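PDB 5IXP: extracellular solute-binding protein family 1 from Kribbella flavida, which probably captures a small solute outside the cell and delivers it to an ABC transporter for import. Local coordinates for residues Leu4-Phe9 against Val28-Arg33; Arg19-Ala24 against Ala288-Trp293; Ala56-Met61 against Ser273-Pro278; Phe12-Leu17 against Ile301-Lys306. All coordinates share one frame; numbering follows the deposited sequence.

Overall arrangement
All four contacts cluster in what is probably one lobe of the chain, with centres between about 10 Å (contacts 1 and 3) and about 17 Å (contacts 3 and 4) apart. Contacts 1 and 3 build neighbouring parts of one sheet, in the order 28-34, 2-8, 58-62, 269-276. Contacts 2 and 4 fix helix 15-24 to helices 284-294 and 297-307. Along the chain, the early segments, 4-9 to 56-61, are followed only after more than two hundred residues by 273-278, 288-293 and 301-306. The lobe is thus closed by a late return of the chain, consistent with the two-lobed fold of solute-binding proteins.

Contact 1 (Leu4-Phe9 against Val28-Arg33); sequences LTIATF and VKITER
Thr8 and Glu32 meet toward the C-terminal end of a parallel strand pair, their side chains crossing at about a right angle. Thr8 OG1 lies 2.9 Å from Glu32 OE2, a weak hydrogen bond. Glu32 reaches this far because its CG is trans to the backbone N (chi1 -172°) and the chain then runs on extended, with Glu32 CG 3.6 Å from Ile6 O. Both carboxylate oxygens are used: OE2 also pairs with Tyr18 OH, and OE1 forms a salt bridge with Arg34. Putting an alanine at Glu32 would probably leave Arg34 without its opposite charge and cost Tyr18 a polar partner.

Farther back on the same face, Ile6 and Ile30 run alongside each other in the same direction, with Ile6 CG2 3.9 Å from Ile30 CG2. Leu4 CD1 slants across to Val28 CG1 at 4.0 Å. Branched aliphatics suit this face, which helices cover. The other face carries Thr5, Ala7, Thr31 and Arg33; Arg33 NH1 bonds to Gly54 O. Five backbone bonds join the strands, from Leu4 N to Lys29 O (2.8 Å) to Thr8 N with Arg33 O (3.0 Å).

Strand 2-8, helix 15-24 and strand 28-34 form a beta-alpha-beta unit. Tyr18 of that helix packs on Ile6 and Ile30, Leu290 of helix 284-294 touches Leu4 and Ile30, and strand 58-62 also pairs with strand 2-8.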
loop_
_atom_site.group_PDB
_atom_site.type_symbol
_atom_site.label_atom_id
_atom_site.label_comp_id
_atom_site.label_asym_id
_atom_site.label_seq_id
_atom_site.Cartn_x
_atom_site.Cartn_y
_atom_site.Cartn_z
ATOM N N LEU A 4 -28.176 -7.665 -4.846
ATOM C CA LEU A 4 -26.830 -7.716 -4.300
ATOM C C LEU A 4 -26.511 -6.415 -3.586
ATOM O O LEU A 4 -26.819 -5.334 -4.089
ATOM C CB LEU A 4 -25.792 -7.921 -5.407
ATOM C CG LEU A 4 -25.868 -9.236 -6.188
ATOM C CD1 LEU A 4 -24.839 -9.253 -7.319
ATOM C CD2 LEU A 4 -25.670 -10.408 -5.235
ATOM N N THR A 5 -25.902 -6.525 -2.410
ATOM C CA THR A 5 -25.322 -5.383 -1.723
ATOM C C THR A 5 -23.811 -5.467 -1.843
ATOM O O THR A 5 -23.238 -6.560 -1.818
ATOM C CB THR A 5 -25.710 -5.343 -0.243
ATOM O OG1 THR A 5 -25.569 -6.652 0.325
ATOM C CG2 THR A 5 -27.136 -4.855 -0.067
ATOM N N ILE A 6 -23.170 -4.316 -2.001
ATOM C CA ILE A 6 -21.720 -4.233 -1.997
ATOM C C ILE A 6 -21.326 -3.120 -1.039
ATOM O O ILE A 6 -21.851 -2.004 -1.128
ATOM C CB ILE A 6 -21.147 -4.004 -3.415
ATOM C CG1 ILE A 6 -19.641 -3.761 -3.336
ATOM C CG2 ILE A 6 -21.863 -2.848 -4.154
ATOM C CD1 ILE A 6 -18.941 -3.836 -4.712
ATOM N N ALA A 7 -20.427 -3.432 -0.103
ATOM C CA ALA A 7 -19.989 -2.473 0.905
ATOM C C ALA A 7 -18.596 -1.982 0.530
ATOM O O ALA A 7 -17.660 -2.783 0.435
ATOM C CB ALA A 7 -19.975 -3.102 2.298
ATOM N N THR A 8 -18.467 -0.680 0.298
ATOM C CA THR A 8 -17.192 -0.059 -0.029
ATOM C C THR A 8 -16.899 1.047 0.974
ATOM O O THR A 8 -17.745 1.425 1.791
ATOM C CB THR A 8 -17.165 0.509 -1.463
ATOM O OG1 THR A 8 -18.106 1.582 -1.590
ATOM C CG2 THR A 8 -17.491 -0.575 -2.487
ATOM N N PHE A 9 -15.679 1.565 0.900
ATOM C CA PHE A 9 -15.216 2.617 1.792
ATOM C C PHE A 9 -14.407 3.586 0.947
ATOM O O PHE A 9 -13.907 3.224 -0.121
ATOM C CB PHE A 9 -14.368 2.049 2.953
ATOM C CG PHE A 9 -13.227 1.188 2.492
ATOM C CD1 PHE A 9 -11.996 1.750 2.164
ATOM C CD2 PHE A 9 -13.389 -0.189 2.359
ATOM C CE1 PHE A 9 -10.942 0.950 1.708
ATOM C CE2 PHE A 9 -12.349 -0.986 1.911
ATOM C CZ PHE A 9 -11.125 -0.415 1.573
ATOM N N VAL A 28 -30.474 -8.180 -12.113
ATOM C CA VAL A 28 -29.611 -7.900 -10.967
ATOM C C VAL A 28 -29.840 -6.468 -10.506
ATOM O O VAL A 28 -29.767 -5.527 -11.310
ATOM C CB VAL A 28 -28.127 -8.125 -11.314
ATOM C CG1 VAL A 28 -27.231 -7.786 -10.108
ATOM C CG2 VAL A 28 -27.899 -9.553 -11.763
ATOM N N LYS A 29 -30.101 -6.302 -9.213
ATOM C CA LYS A 29 -30.209 -4.991 -8.588
ATOM C C LYS A 29 -29.060 -4.831 -7.600
ATOM O O LYS A 29 -28.870 -5.689 -6.731
ATOM C CB LYS A 29 -31.550 -4.813 -7.870
ATOM C CG LYS A 29 -31.779 -3.370 -7.419
ATOM C CD LYS A 29 -33.117 -3.156 -6.719
ATOM C CE LYS A 29 -33.006 -3.438 -5.235
ATOM N NZ LYS A 29 -34.281 -3.124 -4.566
ATOM N N ILE A 30 -28.294 -3.744 -7.744
ATOM C CA ILE A 30 -27.117 -3.483 -6.917
ATOM C C ILE A 30 -27.416 -2.320 -5.987
ATOM O O ILE A 30 -27.856 -1.251 -6.431
ATOM C CB ILE A 30 -25.874 -3.159 -7.765
ATOM C CG1 ILE A 30 -25.524 -4.320 -8.693
ATOM C CG2 ILE A 30 -24.675 -2.830 -6.844
ATOM C CD1 ILE A 30 -24.469 -3.943 -9.747
ATOM N N THR A 31 -27.121 -2.503 -4.708
ATOM C CA THR A 31 -27.179 -1.427 -3.731
ATOM C C THR A 31 -25.807 -1.312 -3.085
ATOM O O THR A 31 -25.257 -2.316 -2.628
ATOM C CB THR A 31 -28.228 -1.697 -2.650
ATOM O OG1 THR A 31 -29.502 -1.966 -3.254
ATOM C CG2 THR A 31 -28.336 -0.481 -1.719
ATOM N N GLU A 32 -25.253 -0.108 -3.056
ATOM C CA GLU A 32 -23.969 0.120 -2.402
ATOM C C GLU A 32 -24.192 0.621 -0.983
ATOM O O GLU A 32 -25.056 1.469 -0.742
ATOM C CB GLU A 32 -23.112 1.126 -3.178
ATOM C CG GLU A 32 -21.673 1.252 -2.634
ATOM C CD GLU A 32 -20.809 2.234 -3.434
ATOM O OE1 GLU A 32 -21.204 3.418 -3.545
ATOM O OE2 GLU A 32 -19.743 1.819 -3.962
ATOM N N ARG A 33 -23.390 0.098 -0.050
ATOM C CA ARG A 33 -23.411 0.483 1.351
ATOM C C ARG A 33 -22.068 1.118 1.692
ATOM O O ARG A 33 -21.016 0.541 1.395
ATOM C CB ARG A 33 -23.680 -0.758 2.221
ATOM C CG ARG A 33 -23.602 -0.557 3.706
ATOM C CD ARG A 33 -23.680 -1.909 4.405
ATOM N NE ARG A 33 -24.890 -2.643 4.043
ATOM C CZ ARG A 33 -25.093 -3.930 4.319
ATOM N NH1 ARG A 33 -24.157 -4.626 4.941
ATOM N NH2 ARG A 33 -26.227 -4.526 3.960
#

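Contact 2 (Arg19-Ala24 against Ala288-Trp293); sequences REYEAA and AKLAAW
Tyr21 and Leu290 hold the nearest pair of CA atoms, 8.0 Å apart, between two helix segments whose axes come no closer than 11.7 Å and whose directions differ by 127°. So wide a separation calls for long side chains, and Tyr21 spans most of it. Its CG is set trans to the backbone N (chi1 -165°), which sends the ring across to the other helix.

Leu290 supplies one methyl group to this ring: CD1 sits 3.5 Å from the Tyr21 ring centroid, almost on the ring normal, a CH-pi contact over the centre of the face. The end of the leucine thus reaches the ring although its CB does not point that way. Trp293 meets the tyrosine differently. The two side chains run antiparallel, each passing alongside the other, and Tyr21 CD1 lies over one face of the indole toward its rim, 3.5 Å from Trp293 CE3. With the two ring planes at 54° the pair is oblique. At the far end of the tyrosine, the aliphatic part of Lys289 comes to the ring edge, its CD 3.2 Å from Tyr21 OH, so a residue whose ammonium group can stay at the surface contributes methylenes here. Tyr21 also stacks with His25.

Toward the sheet, Tyr21 touches Val28 and Ile30, while Leu290 touches Ile30 and Ile58. Two helices of an alpha/beta lobe, crossing at a steep angle, meet here over the same face of the sheet; helix 15-24 is the crossover helix of a beta-alpha-beta unit, consistent with a solute-binding-protein fold.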
loop_
_atom_site.group_PDB
_atom_site.type_symbol
_atom_site.label_atom_id
_atom_site.label_comp_id
_atom_site.label_asym_id
_atom_site.label_seq_id
_atom_site.Cartn_x
_atom_site.Cartn_y
_atom_site.Cartn_z
ATOM N N ARG A 19 -24.424 1.044 -12.692
ATOM C CA ARG A 19 -25.446 1.311 -13.702
ATOM C C ARG A 19 -25.205 0.479 -14.952
ATOM O O ARG A 19 -26.147 -0.082 -15.529
ATOM C CB ARG A 19 -25.468 2.797 -14.059
ATOM C CG ARG A 19 -25.795 3.708 -12.897
ATOM C CD ARG A 19 -25.874 5.177 -13.300
ATOM N NE ARG A 19 -25.987 6.031 -12.121
ATOM C CZ ARG A 19 -25.001 6.778 -11.637
ATOM N NH1 ARG A 19 -23.820 6.811 -12.247
ATOM N NH2 ARG A 19 -25.203 7.507 -10.548
ATOM N N GLU A 20 -23.946 0.395 -15.385
ATOM C CA GLU A 20 -23.605 -0.398 -16.560
ATOM C C GLU A 20 -23.951 -1.865 -16.351
ATOM O O GLU A 20 -24.536 -2.511 -17.229
ATOM C CB GLU A 20 -22.119 -0.239 -16.879
ATOM C CG GLU A 20 -21.735 1.152 -17.321
ATOM C CD GLU A 20 -20.243 1.313 -17.523
ATOM O OE1 GLU A 20 -19.475 0.450 -17.055
ATOM O OE2 GLU A 20 -19.843 2.305 -18.154
ATOM N N TYR A 21 -23.595 -2.411 -15.189
ATOM C CA TYR A 21 -23.851 -3.826 -14.937
ATOM C C TYR A 21 -25.344 -4.130 -14.942
ATOM O O TYR A 21 -25.777 -5.139 -15.516
ATOM C CB TYR A 21 -23.230 -4.233 -13.605
ATOM C CG TYR A 21 -23.112 -5.722 -13.406
ATOM C CD1 TYR A 21 -22.034 -6.423 -13.941
ATOM C CD2 TYR A 21 -24.071 -6.429 -12.683
ATOM C CE1 TYR A 21 -21.906 -7.788 -13.761
ATOM C CE2 TYR A 21 -23.948 -7.798 -12.488
ATOM C CZ TYR A 21 -22.862 -8.468 -13.034
ATOM O OH TYR A 21 -22.722 -9.815 -12.852
ATOM N N GLU A 22 -26.144 -3.270 -14.310
ATOM C CA GLU A 22 -27.589 -3.491 -14.299
ATOM C C GLU A 22 -28.177 -3.399 -15.699
ATOM O O GLU A 22 -29.137 -4.115 -16.022
ATOM C CB GLU A 22 -28.275 -2.483 -13.378
ATOM C CG GLU A 22 -28.073 -2.760 -11.878
ATOM C CD GLU A 22 -28.980 -1.890 -11.035
ATOM O OE1 GLU A 22 -29.652 -1.032 -11.639
ATOM O OE2 GLU A 22 -29.028 -2.051 -9.798
ATOM N N ALA A 23 -27.628 -2.526 -16.541
ATOM C CA ALA A 23 -28.112 -2.448 -17.917
ATOM C C ALA A 23 -27.828 -3.741 -18.668
ATOM O O ALA A 23 -28.636 -4.185 -19.500
ATOM C CB ALA A 23 -27.477 -1.254 -18.632
ATOM N N ALA A 24 -26.686 -4.364 -18.386
ATOM C CA ALA A 24 -26.322 -5.591 -19.082
ATOM C C ALA A 24 -26.965 -6.824 -18.465
ATOM O O ALA A 24 -27.114 -7.841 -19.158
ATOM C CB ALA A 24 -24.801 -5.754 -19.106
ATOM N N ALA A 288 -19.947 -13.328 -6.888
ATOM C CA ALA A 288 -18.618 -13.536 -7.462
ATOM C C ALA A 288 -18.555 -13.026 -8.897
ATOM O O ALA A 288 -17.534 -12.466 -9.319
ATOM C CB ALA A 288 -18.226 -15.017 -7.401
ATOM N N LYS A 289 -19.637 -13.207 -9.661
ATOM C CA LYS A 289 -19.654 -12.723 -11.038
ATOM C C LYS A 289 -19.515 -11.209 -11.086
ATOM O O LYS A 289 -18.751 -10.664 -11.900
ATOM C CB LYS A 289 -20.938 -13.152 -11.758
ATOM C CG LYS A 289 -20.885 -12.810 -13.245
ATOM C CD LYS A 289 -22.251 -12.736 -13.941
ATOM C CE LYS A 289 -23.089 -13.952 -13.709
ATOM N NZ LYS A 289 -24.396 -13.829 -14.443
ATOM N N LEU A 290 -20.264 -10.510 -10.229
ATOM C CA LEU A 290 -20.183 -9.055 -10.200
ATOM C C LEU A 290 -18.803 -8.595 -9.742
ATOM O O LEU A 290 -18.235 -7.653 -10.312
ATOM C CB LEU A 290 -21.279 -8.483 -9.294
ATOM C CG LEU A 290 -21.192 -6.965 -9.034
ATOM C CD1 LEU A 290 -21.247 -6.163 -10.346
ATOM C CD2 LEU A 290 -22.286 -6.499 -8.047
ATOM N N ALA A 291 -18.247 -9.254 -8.720
ATOM C CA ALA A 291 -16.922 -8.875 -8.233
ATOM C C ALA A 291 -15.865 -9.076 -9.312
ATOM O O ALA A 291 -14.957 -8.245 -9.471
ATOM C CB ALA A 291 -16.564 -9.676 -6.985
ATOM N N ALA A 292 -15.970 -10.170 -10.071
ATOM C CA ALA A 292 -15.024 -10.395 -11.158
ATOM C C ALA A 292 -15.165 -9.324 -12.233
ATOM O O ALA A 292 -14.166 -8.855 -12.794
ATOM C CB ALA A 292 -15.227 -11.791 -11.752
ATOM N N TRP A 293 -16.399 -8.914 -12.533
ATOM C CA TRP A 293 -16.582 -7.892 -13.556
ATOM C C TRP A 293 -16.055 -6.537 -13.084
ATOM O O TRP A 293 -15.390 -5.817 -13.845
ATOM C CB TRP A 293 -18.058 -7.800 -13.945
ATOM C CG TRP A 293 -18.314 -6.777 -15.010
ATOM C CD1 TRP A 293 -18.180 -6.948 -16.360
ATOM C CD2 TRP A 293 -18.743 -5.426 -14.818
ATOM N NE1 TRP A 293 -18.502 -5.788 -17.020
ATOM C CE2 TRP A 293 -18.849 -4.835 -16.094
ATOM C CE3 TRP A 293 -19.051 -4.657 -13.689
ATOM C CZ2 TRP A 293 -19.243 -3.512 -16.274
ATOM C CZ3 TRP A 293 -19.458 -3.348 -13.870
ATOM C CH2 TRP A 293 -19.552 -2.787 -15.157
#

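Contact 3 (Ala56-Met61 against Ser273-Pro278); sequences ADIEAM and SYLTVP
Glu59 and Thr276 form a hydrogen-bonded antiparallel pair, and the Glu59 side chain can be followed outward from it. Its CB lies 3.6 Å from Thr276 OG1. Its CG meets Pro278 CG at 3.8 Å, the Glu59 chain lying across the proline ring. There the chain bends (chi2 -81°) and turns the carboxylate back over the loop that precedes its strand, where OE2 accepts Ala56 N at 2.8 Å on its anti side, 30° out of plane. Helix 38-51 flanks it through His41 and Leu45.

Glu59 O is gripped twice by Thr276: by its N, from above the carbonyl plane, and by OG1 at 2.8 Å. A threonine suits this spot because its hydroxyl makes the second bond. In this selenomethionine model Thr276 CG2 lies 4.1 Å from Met61 SE. On the other face Ile58 CG2 rests 3.7 Å from Leu275 CB, with Ala60 small enough to sit beside Leu275. Asp57 O is buried without a polar partner.

Strand 269-276 runs antiparallel to 58-62, which pairs in parallel with 2-8. One reversed strand, returning late in the chain, is characteristic of the type II periplasmic-binding-protein topology, with which this sheet is consistent.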
loop_
_atom_site.group_PDB
_atom_site.type_symbol
_atom_site.label_atom_id
_atom_site.label_comp_id
_atom_site.label_asym_id
_atom_site.label_seq_id
_atom_site.Cartn_x
_atom_site.Cartn_y
_atom_site.Cartn_z
ATOM N N ALA A 56 -22.623 -7.524 3.657
ATOM C CA ALA A 56 -22.946 -7.330 2.258
ATOM C C ALA A 56 -22.579 -8.586 1.469
ATOM O O ALA A 56 -21.799 -9.431 1.922
ATOM C CB ALA A 56 -22.209 -6.109 1.703
ATOM N N ASP A 57 -23.176 -8.718 0.282
ATOM C CA ASP A 57 -22.818 -9.836 -0.587
ATOM C C ASP A 57 -21.392 -9.713 -1.090
ATOM O O ASP A 57 -20.711 -10.730 -1.277
ATOM C CB ASP A 57 -23.777 -9.918 -1.770
ATOM C CG ASP A 57 -25.201 -10.142 -1.329
ATOM O OD1 ASP A 57 -25.516 -11.277 -0.916
ATOM O OD2 ASP A 57 -25.993 -9.176 -1.385
ATOM N N ILE A 58 -20.932 -8.488 -1.354
ATOM C CA ILE A 58 -19.533 -8.215 -1.677
ATOM C C ILE A 58 -19.017 -7.261 -0.614
ATOM O O ILE A 58 -19.591 -6.184 -0.416
ATOM C CB ILE A 58 -19.370 -7.603 -3.083
ATOM C CG1 ILE A 58 -19.853 -8.585 -4.157
ATOM C CG2 ILE A 58 -17.886 -7.202 -3.337
ATOM C CD1 ILE A 58 -19.995 -7.943 -5.569
ATOM N N GLU A 59 -17.941 -7.650 0.070
ATOM C CA GLU A 59 -17.310 -6.820 1.094
ATOM C C GLU A 59 -15.926 -6.403 0.617
ATOM O O GLU A 59 -15.068 -7.263 0.370
ATOM C CB GLU A 59 -17.204 -7.563 2.435
ATOM C CG GLU A 59 -18.546 -7.768 3.162
ATOM C CD GLU A 59 -19.003 -6.538 3.946
ATOM O OE1 GLU A 59 -18.242 -5.558 4.004
ATOM O OE2 GLU A 59 -20.124 -6.559 4.515
ATOM N N ALA A 60 -15.693 -5.091 0.533
ATOM C CA ALA A 60 -14.369 -4.608 0.179
ATOM C C ALA A 60 -13.430 -4.726 1.373
ATOM O O ALA A 60 -13.831 -4.576 2.531
ATOM C CB ALA A 60 -14.406 -3.158 -0.304
HETATM N N MSE A 61 -12.167 -4.982 1.068
HETATM C CA MSE A 61 -11.141 -5.213 2.075
HETATM C C MSE A 61 -9.842 -4.575 1.610
HETATM O O MSE A 61 -9.383 -4.854 0.492
HETATM C CB MSE A 61 -10.951 -6.716 2.283
HETATM C CG MSE A 61 -10.612 -7.134 3.665
HETATM SE SE MSE A 61 -11.056 -8.977 3.864
HETATM C CE MSE A 61 -12.888 -8.963 4.457
ATOM N N SER A 273 -6.894 -2.676 -2.603
ATOM C CA SER A 273 -7.973 -3.394 -1.939
ATOM C C SER A 273 -8.379 -4.623 -2.745
ATOM O O SER A 273 -7.774 -4.960 -3.768
ATOM C CB SER A 273 -9.183 -2.476 -1.706
ATOM O OG SER A 273 -8.838 -1.398 -0.852
ATOM N N TYR A 274 -9.411 -5.302 -2.236
ATOM C CA TYR A 274 -9.952 -6.543 -2.775
ATOM C C TYR A 274 -11.458 -6.537 -2.579
ATOM O O TYR A 274 -11.973 -5.925 -1.641
ATOM C CB TYR A 274 -9.383 -7.811 -2.066
ATOM C CG TYR A 274 -7.916 -7.998 -2.296
ATOM C CD1 TYR A 274 -6.988 -7.339 -1.508
ATOM C CD2 TYR A 274 -7.459 -8.807 -3.320
ATOM C CE1 TYR A 274 -5.640 -7.479 -1.731
ATOM C CE2 TYR A 274 -6.091 -8.966 -3.552
ATOM C CZ TYR A 274 -5.195 -8.305 -2.753
ATOM O OH TYR A 274 -3.845 -8.436 -2.971
ATOM N N LEU A 275 -12.158 -7.215 -3.476
ATOM C CA LEU A 275 -13.562 -7.546 -3.273
ATOM C C LEU A 275 -13.660 -8.994 -2.812
ATOM O O LEU A 275 -13.051 -9.886 -3.415
ATOM C CB LEU A 275 -14.372 -7.324 -4.553
ATOM C CG LEU A 275 -14.253 -5.914 -5.163
ATOM C CD1 LEU A 275 -15.182 -5.806 -6.372
ATOM C CD2 LEU A 275 -14.579 -4.838 -4.140
ATOM N N THR A 276 -14.405 -9.222 -1.729
ATOM C CA THR A 276 -14.583 -10.555 -1.165
ATOM C C THR A 276 -16.068 -10.885 -1.106
ATOM O O THR A 276 -16.922 -9.996 -1.153
ATOM C CB THR A 276 -13.989 -10.676 0.249
ATOM O OG1 THR A 276 -14.786 -9.916 1.184
ATOM C CG2 THR A 276 -12.536 -10.191 0.273
ATOM N N VAL A 277 -16.372 -12.174 -0.989
ATOM C CA VAL A 277 -17.760 -12.634 -0.929
ATOM C C VAL A 277 -17.915 -13.511 0.308
ATOM O O VAL A 277 -17.481 -14.670 0.304
ATOM C CB VAL A 277 -18.166 -13.395 -2.202
ATOM C CG1 VAL A 277 -19.603 -13.962 -2.061
ATOM C CG2 VAL A 277 -18.034 -12.486 -3.453
ATOM N N PRO A 278 -18.521 -13.005 1.380
ATOM C CA PRO A 278 -18.721 -13.831 2.581
ATOM C C PRO A 278 -19.625 -15.020 2.295
ATOM O O PRO A 278 -20.501 -14.969 1.423
ATOM C CB PRO A 278 -19.392 -12.869 3.571
ATOM C CG PRO A 278 -19.114 -11.518 3.065
ATOM C CD PRO A 278 -19.021 -11.635 1.555
#

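Contact 4 (Phe12-Leu17 against Ile301-Lys306); sequences FGYSDL and IKVFKK
Asp16 and Lys306 close this contact with a salt bridge, Lys306 NZ lying 2.8 Å from Asp16 OD2. The ammonium group approaches from above the carboxylate plane, 46° out of it. Lys306 runs extended as far as CE and turns only at its last bond (chi4 58°), which brings NZ onto the oxygen. On the way, Lys306 CD passes Gly13 O at 3.5 Å. The other oxygen, Asp16 OD1, pairs with Arg19 NH1 in the modelled conformer, so one aspartate serves two cations. Replacing Asp16 by a leucine would probably leave both Lys306 and Arg19 without this negative mate.

Lys302 is used in two ways. Its CD presses on Leu17 CD2 at 3.5 Å, a tight fit, while its NZ goes to Gln299 OE1 and, in the modelled conformer, to Glu20 OE1. Gly13 N is satisfied by Glu11 OE2. A glycine suits that position, since its phi is positive (75°) and a CB would crowd Val303 CG1.

Val303 fills the middle: CG1 is 3.4 Å from Phe12 O, and CG2 meets the Tyr14 ring at its edge, 3.9 Å from CE2, as well as Leu17 CD1 at 3.8 Å. Phe12 CB lies over the face of that ring.

The contact thus ties the turn entering helix 15-24 to helix 297-307. Leu17 continues onto Trp293 and Leu294 of helix 284-294, and Phe12 and Tyr14 reach Leu275 of strand 269-276.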
loop_
_atom_site.group_PDB
_atom_site.type_symbol
_atom_site.label_atom_id
_atom_site.label_comp_id
_atom_site.label_asym_id
_atom_site.label_seq_id
_atom_site.Cartn_x
_atom_site.Cartn_y
_atom_site.Cartn_z
ATOM N N PHE A 12 -14.398 4.012 -4.251
ATOM C CA PHE A 12 -13.999 2.984 -5.201
ATOM C C PHE A 12 -14.251 3.387 -6.649
ATOM O O PHE A 12 -13.715 2.741 -7.555
ATOM C CB PHE A 12 -14.717 1.667 -4.878
ATOM C CG PHE A 12 -14.007 0.847 -3.831
ATOM C CD1 PHE A 12 -13.741 1.384 -2.591
ATOM C CD2 PHE A 12 -13.594 -0.450 -4.094
ATOM C CE1 PHE A 12 -13.079 0.649 -1.617
ATOM C CE2 PHE A 12 -12.927 -1.199 -3.131
ATOM C CZ PHE A 12 -12.661 -0.635 -1.885
ATOM N N GLY A 13 -15.032 4.437 -6.890
ATOM C CA GLY A 13 -15.275 4.870 -8.255
ATOM C C GLY A 13 -16.224 3.987 -9.035
ATOM O O GLY A 13 -16.209 4.018 -10.271
ATOM N N TYR A 14 -17.074 3.222 -8.351
ATOM C CA TYR A 14 -17.914 2.212 -8.990
ATOM C C TYR A 14 -19.294 2.719 -9.413
ATOM O O TYR A 14 -20.044 1.954 -10.030
ATOM C CB TYR A 14 -18.118 1.026 -8.045
ATOM C CG TYR A 14 -16.934 0.106 -7.854
ATOM C CD1 TYR A 14 -16.974 -0.889 -6.878
ATOM C CD2 TYR A 14 -15.797 0.189 -8.674
ATOM C CE1 TYR A 14 -15.917 -1.766 -6.694
ATOM C CE2 TYR A 14 -14.720 -0.691 -8.488
ATOM C CZ TYR A 14 -14.797 -1.667 -7.495
ATOM O OH TYR A 14 -13.761 -2.553 -7.295
ATOM N N SER A 15 -19.663 3.960 -9.091
ATOM C CA SER A 15 -21.060 4.376 -9.267
ATOM C C SER A 15 -21.556 4.163 -10.699
ATOM O O SER A 15 -22.652 3.623 -10.913
ATOM C CB SER A 15 -21.237 5.838 -8.860
ATOM O OG SER A 15 -21.038 5.986 -7.462
ATOM N N ASP A 16 -20.773 4.587 -11.695
ATOM C CA ASP A 16 -21.210 4.373 -13.076
ATOM C C ASP A 16 -21.184 2.898 -13.439
ATOM O O ASP A 16 -21.996 2.444 -14.254
ATOM C CB ASP A 16 -20.330 5.142 -14.067
ATOM C CG ASP A 16 -20.352 6.636 -13.838
ATOM O OD1 ASP A 16 -21.398 7.150 -13.385
ATOM O OD2 ASP A 16 -19.321 7.294 -14.116
ATOM N N LEU A 17 -20.255 2.140 -12.851
ATOM C CA LEU A 17 -20.142 0.728 -13.186
ATOM C C LEU A 17 -21.384 -0.036 -12.754
ATOM O O LEU A 17 -21.831 -0.941 -13.466
ATOM C CB LEU A 17 -18.895 0.124 -12.545
ATOM C CG LEU A 17 -17.579 0.800 -12.921
ATOM C CD1 LEU A 17 -16.403 -0.017 -12.427
ATOM C CD2 LEU A 17 -17.503 1.003 -14.419
ATOM N N ILE A 301 -9.766 0.246 -15.889
ATOM C CA ILE A 301 -9.440 1.438 -16.669
ATOM C C ILE A 301 -10.469 2.539 -16.429
ATOM O O ILE A 301 -10.111 3.711 -16.267
ATOM C CB ILE A 301 -9.318 1.086 -18.160
ATOM C CG1 ILE A 301 -8.066 0.233 -18.383
ATOM C CG2 ILE A 301 -9.297 2.365 -19.005
ATOM C CD1 ILE A 301 -8.024 -0.453 -19.716
ATOM N N LYS A 302 -11.760 2.188 -16.392
ATOM C CA LYS A 302 -12.779 3.201 -16.123
ATOM C C LYS A 302 -12.564 3.853 -14.762
ATOM O O LYS A 302 -12.682 5.078 -14.627
ATOM C CB LYS A 302 -14.175 2.587 -16.200
ATOM C CG LYS A 302 -14.565 2.112 -17.573
ATOM C CD LYS A 302 -15.863 1.323 -17.489
ATOM C CE LYS A 302 -16.144 0.541 -18.749
ATOM N NZ LYS A 302 -17.228 -0.452 -18.523
ATOM N N VAL A 303 -12.246 3.049 -13.743
ATOM C CA VAL A 303 -11.995 3.579 -12.405
ATOM C C VAL A 303 -10.754 4.462 -12.410
ATOM O O VAL A 303 -10.734 5.532 -11.788
ATOM C CB VAL A 303 -11.869 2.418 -11.395
ATOM C CG1 VAL A 303 -11.355 2.914 -10.045
ATOM C CG2 VAL A 303 -13.221 1.668 -11.244
ATOM N N PHE A 304 -9.702 4.029 -13.110
ATOM C CA PHE A 304 -8.499 4.847 -13.234
ATOM C C PHE A 304 -8.821 6.231 -13.800
ATOM O O PHE A 304 -8.334 7.246 -13.292
ATOM C CB PHE A 304 -7.472 4.132 -14.118
ATOM C CG PHE A 304 -6.254 4.961 -14.429
ATOM C CD1 PHE A 304 -5.262 5.136 -13.478
ATOM C CD2 PHE A 304 -6.089 5.542 -15.685
ATOM C CE1 PHE A 304 -4.127 5.894 -13.763
ATOM C CE2 PHE A 304 -4.962 6.298 -15.975
ATOM C CZ PHE A 304 -3.981 6.472 -15.016
ATOM N N LYS A 305 -9.640 6.296 -14.851
ATOM C CA LYS A 305 -9.958 7.604 -15.407
ATOM C C LYS A 305 -10.884 8.395 -14.504
ATOM O O LYS A 305 -10.812 9.625 -14.485
ATOM C CB LYS A 305 -10.549 7.471 -16.804
ATOM C CG LYS A 305 -9.793 6.485 -17.668
ATOM C CD LYS A 305 -10.152 6.641 -19.113
ATOM C CE LYS A 305 -11.579 6.248 -19.357
ATOM N NZ LYS A 305 -11.668 5.218 -20.436
ATOM N N LYS A 306 -11.739 7.722 -13.743
ATOM C CA LYS A 306 -12.699 8.434 -12.910
ATOM C C LYS A 306 -12.052 8.979 -11.640
ATOM O O LYS A 306 -12.235 10.155 -11.301
ATOM C CB LYS A 306 -13.867 7.515 -12.561
ATOM C CG LYS A 306 -15.078 8.252 -12.010
ATOM C CD LYS A 306 -16.151 7.283 -11.532
ATOM C CE LYS A 306 -17.414 8.025 -11.096
ATOM N NZ LYS A 306 -17.974 8.861 -12.202
#